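PDB 2BBD: coat protein from Sulfolobus turreted icosahedral virus, which is the major capsid protein that builds the virion shell and probably adopts a double jelly-roll fold related to that of capsid proteins of eukaryotic and bacterial viruses. Local coordinates for residues Ile30-Val35 with Thr153-Arg158. Numbering follows the deposited sequence.
Sequences IRKIRV and TITYER
I30 packs against Y156 and I154 on the buried face of two antiparallel strands. Its side chain runs alongside that of Y156, with CG1 3.6 Å from Y156 CE2, while CG2, anti to the backbone N because chi1 is -63°, reaches I154 CG2 at 3.9 Å. I154 CG2 in turn sits over one ring face, offset toward the rim, and I24 of strand 19-24 covers both isoleucines. Two residues of one strand, R31 and K32, sit across from the single residue T155 of the other, a classic beta bulge: T155 O takes a 2.8 Å bond from R31 N and a weak one from K32 N. Beyond it regular pairing resumes, with R34 N to T153 O at 2.6 Å. These strands are neighbours in the antiparallel sheet of the N-terminal half, consistent with the first jelly roll of a double jelly-roll capsid protein. The opposite face carries buried T153 and T155 beside partly exposed K32 and R34. There a water accepts from K32 NZ and donates to T153 O, also bonding T155 OG1; E117 holds the same amine and T5 the hydroxyl. At the bulge R31 NH1 forms a bent (137°) 2.6 Å salt bridge to E157 OE1, while R122 and the G1 amino group engage OE2.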
loop_
_atom_site.group_PDB
_atom_site.type_symbol
_atom_site.label_atom_id
_atom_site.label_comp_id
_atom_site.label_asym_id
_atom_site.label_seq_id
_atom_site.Cartn_x
_atom_site.Cartn_y
_atom_site.Cartn_z
ATOM N N ILE A 30 -4.030 -0.089 18.412
ATOM C CA ILE A 30 -3.668 0.866 17.364
ATOM C C ILE A 30 -4.565 0.742 16.135
ATOM O O ILE A 30 -4.701 -0.341 15.572
ATOM C CB ILE A 30 -2.194 0.646 16.937
ATOM C CG1 ILE A 30 -1.270 0.929 18.129
ATOM C CG2 ILE A 30 -1.852 1.515 15.724
ATOM C CD1 ILE A 30 0.172 0.454 17.927
ATOM N N ARG A 31 -5.178 1.849 15.728
ATOM C CA ARG A 31 -6.041 1.845 14.553
ATOM C C ARG A 31 -5.234 2.218 13.309
ATOM O O ARG A 31 -5.493 1.717 12.209
ATOM C CB ARG A 31 -7.208 2.809 14.746
ATOM C CG ARG A 31 -8.185 2.381 15.840
ATOM C CD ARG A 31 -9.293 3.390 15.963
ATOM N NE ARG A 31 -10.153 3.347 14.785
ATOM C CZ ARG A 31 -11.053 2.394 14.567
ATOM N NH1 ARG A 31 -11.210 1.419 15.453
ATOM N NH2 ARG A 31 -11.783 2.401 13.462
ATOM N N LYS A 32 -4.249 3.096 13.475
ATOM C CA LYS A 32 -3.413 3.450 12.344
ATOM C C LYS A 32 -2.102 4.143 12.692
ATOM O O LYS A 32 -1.892 4.608 13.812
ATOM C CB LYS A 32 -4.200 4.293 11.327
ATOM C CG LYS A 32 -4.422 5.752 11.671
ATOM C CD LYS A 32 -5.021 6.486 10.453
ATOM C CE LYS A 32 -5.303 7.967 10.727
ATOM N NZ LYS A 32 -4.059 8.775 10.889
ATOM N N ILE A 33 -1.208 4.168 11.715
ATOM C CA ILE A 33 0.081 4.808 11.865
ATOM C C ILE A 33 0.280 5.742 10.683
ATOM O O ILE A 33 0.092 5.355 9.531
ATOM C CB ILE A 33 1.230 3.781 11.879
ATOM C CG1 ILE A 33 1.098 2.867 13.106
ATOM C CG2 ILE A 33 2.566 4.500 11.872
ATOM C CD1 ILE A 33 2.065 1.682 13.089
ATOM N N ARG A 34 0.653 6.976 10.970
ATOM C CA ARG A 34 0.892 7.951 9.923
ATOM C C ARG A 34 2.377 8.279 9.859
ATOM O O ARG A 34 3.040 8.428 10.893
ATOM C CB ARG A 34 0.100 9.229 10.190
ATOM C CG ARG A 34 0.487 10.375 9.272
ATOM C CD ARG A 34 -0.186 11.673 9.684
ATOM N NE ARG A 34 -1.619 11.661 9.422
ATOM C CZ ARG A 34 -2.450 12.628 9.799
ATOM N NH1 ARG A 34 -1.981 13.684 10.459
ATOM N NH2 ARG A 34 -3.743 12.549 9.506
ATOM N N VAL A 35 2.887 8.375 8.637
ATOM C CA VAL A 35 4.280 8.698 8.387
ATOM C C VAL A 35 4.321 9.940 7.494
ATOM O O VAL A 35 3.655 9.987 6.456
ATOM C CB VAL A 35 5.013 7.539 7.650
ATOM C CG1 VAL A 35 6.433 7.955 7.311
ATOM C CG2 VAL A 35 5.033 6.274 8.515
ATOM N N THR A 153 3.092 9.371 13.512
ATOM C CA THR A 153 1.901 9.706 14.283
ATOM C C THR A 153 1.028 8.466 14.440
ATOM O O THR A 153 0.707 7.789 13.476
ATOM C CB THR A 153 1.109 10.821 13.617
ATOM O OG1 THR A 153 1.928 11.991 13.538
ATOM C CG2 THR A 153 -0.122 11.148 14.424
ATOM N N ILE A 154 0.645 8.169 15.670
ATOM C CA ILE A 154 -0.139 6.973 15.917
ATOM C C ILE A 154 -1.550 7.242 16.401
ATOM O O ILE A 154 -1.780 8.089 17.269
ATOM C CB ILE A 154 0.603 6.076 16.933
ATOM C CG1 ILE A 154 2.004 5.781 16.399
ATOM C CG2 ILE A 154 -0.155 4.767 17.165
ATOM C CD1 ILE A 154 2.930 5.229 17.426
ATOM N N THR A 155 -2.504 6.535 15.807
ATOM C CA THR A 155 -3.886 6.660 16.226
ATOM C C THR A 155 -4.171 5.434 17.096
ATOM O O THR A 155 -4.067 4.300 16.635
ATOM C CB THR A 155 -4.853 6.680 15.032
ATOM O OG1 THR A 155 -4.649 7.870 14.257
ATOM C CG2 THR A 155 -6.290 6.654 15.532
ATOM N N TYR A 156 -4.495 5.673 18.362
ATOM C CA TYR A 156 -4.782 4.594 19.298
ATOM C C TYR A 156 -6.260 4.489 19.585
ATOM O O TYR A 156 -7.049 5.340 19.196
ATOM C CB TYR A 156 -4.094 4.834 20.646
ATOM C CG TYR A 156 -2.598 4.695 20.643
ATOM C CD1 TYR A 156 -1.776 5.815 20.667
ATOM C CD2 TYR A 156 -2.003 3.440 20.660
ATOM C CE1 TYR A 156 -0.391 5.687 20.716
ATOM C CE2 TYR A 156 -0.624 3.299 20.703
ATOM C CZ TYR A 156 0.177 4.424 20.731
ATOM O OH TYR A 156 1.542 4.280 20.746
ATOM N N GLU A 157 -6.620 3.421 20.275
ATOM C CA GLU A 157 -7.985 3.219 20.722
ATOM C C GLU A 157 -7.833 2.529 22.067
ATOM O O GLU A 157 -7.151 1.503 22.185
ATOM C CB GLU A 157 -8.806 2.336 19.779
ATOM C CG GLU A 157 -10.297 2.393 20.106
ATOM C CD GLU A 157 -11.146 1.491 19.229
ATOM O OE1 GLU A 157 -10.926 1.457 18.002
ATOM O OE2 GLU A 157 -12.049 0.824 19.771
ATOM N N ARG A 158 -8.433 3.120 23.086
ATOM C CA ARG A 158 -8.365 2.551 24.410
ATOM C C ARG A 158 -9.459 1.496 24.515
ATOM O O ARG A 158 -10.632 1.806 24.726
ATOM C CB ARG A 158 -8.550 3.644 25.463
ATOM C CG ARG A 158 -8.613 3.111 26.870
ATOM C CD ARG A 158 -8.396 4.206 27.895
ATOM N NE ARG A 158 -8.798 3.763 29.228
ATOM C CZ ARG A 158 -10.064 3.663 29.626
ATOM N NH1 ARG A 158 -11.047 3.980 28.790
ATOM N NH2 ARG A 158 -10.348 3.246 30.855
HETATM O O HOH W 1 -2.339 8.173 12.826
#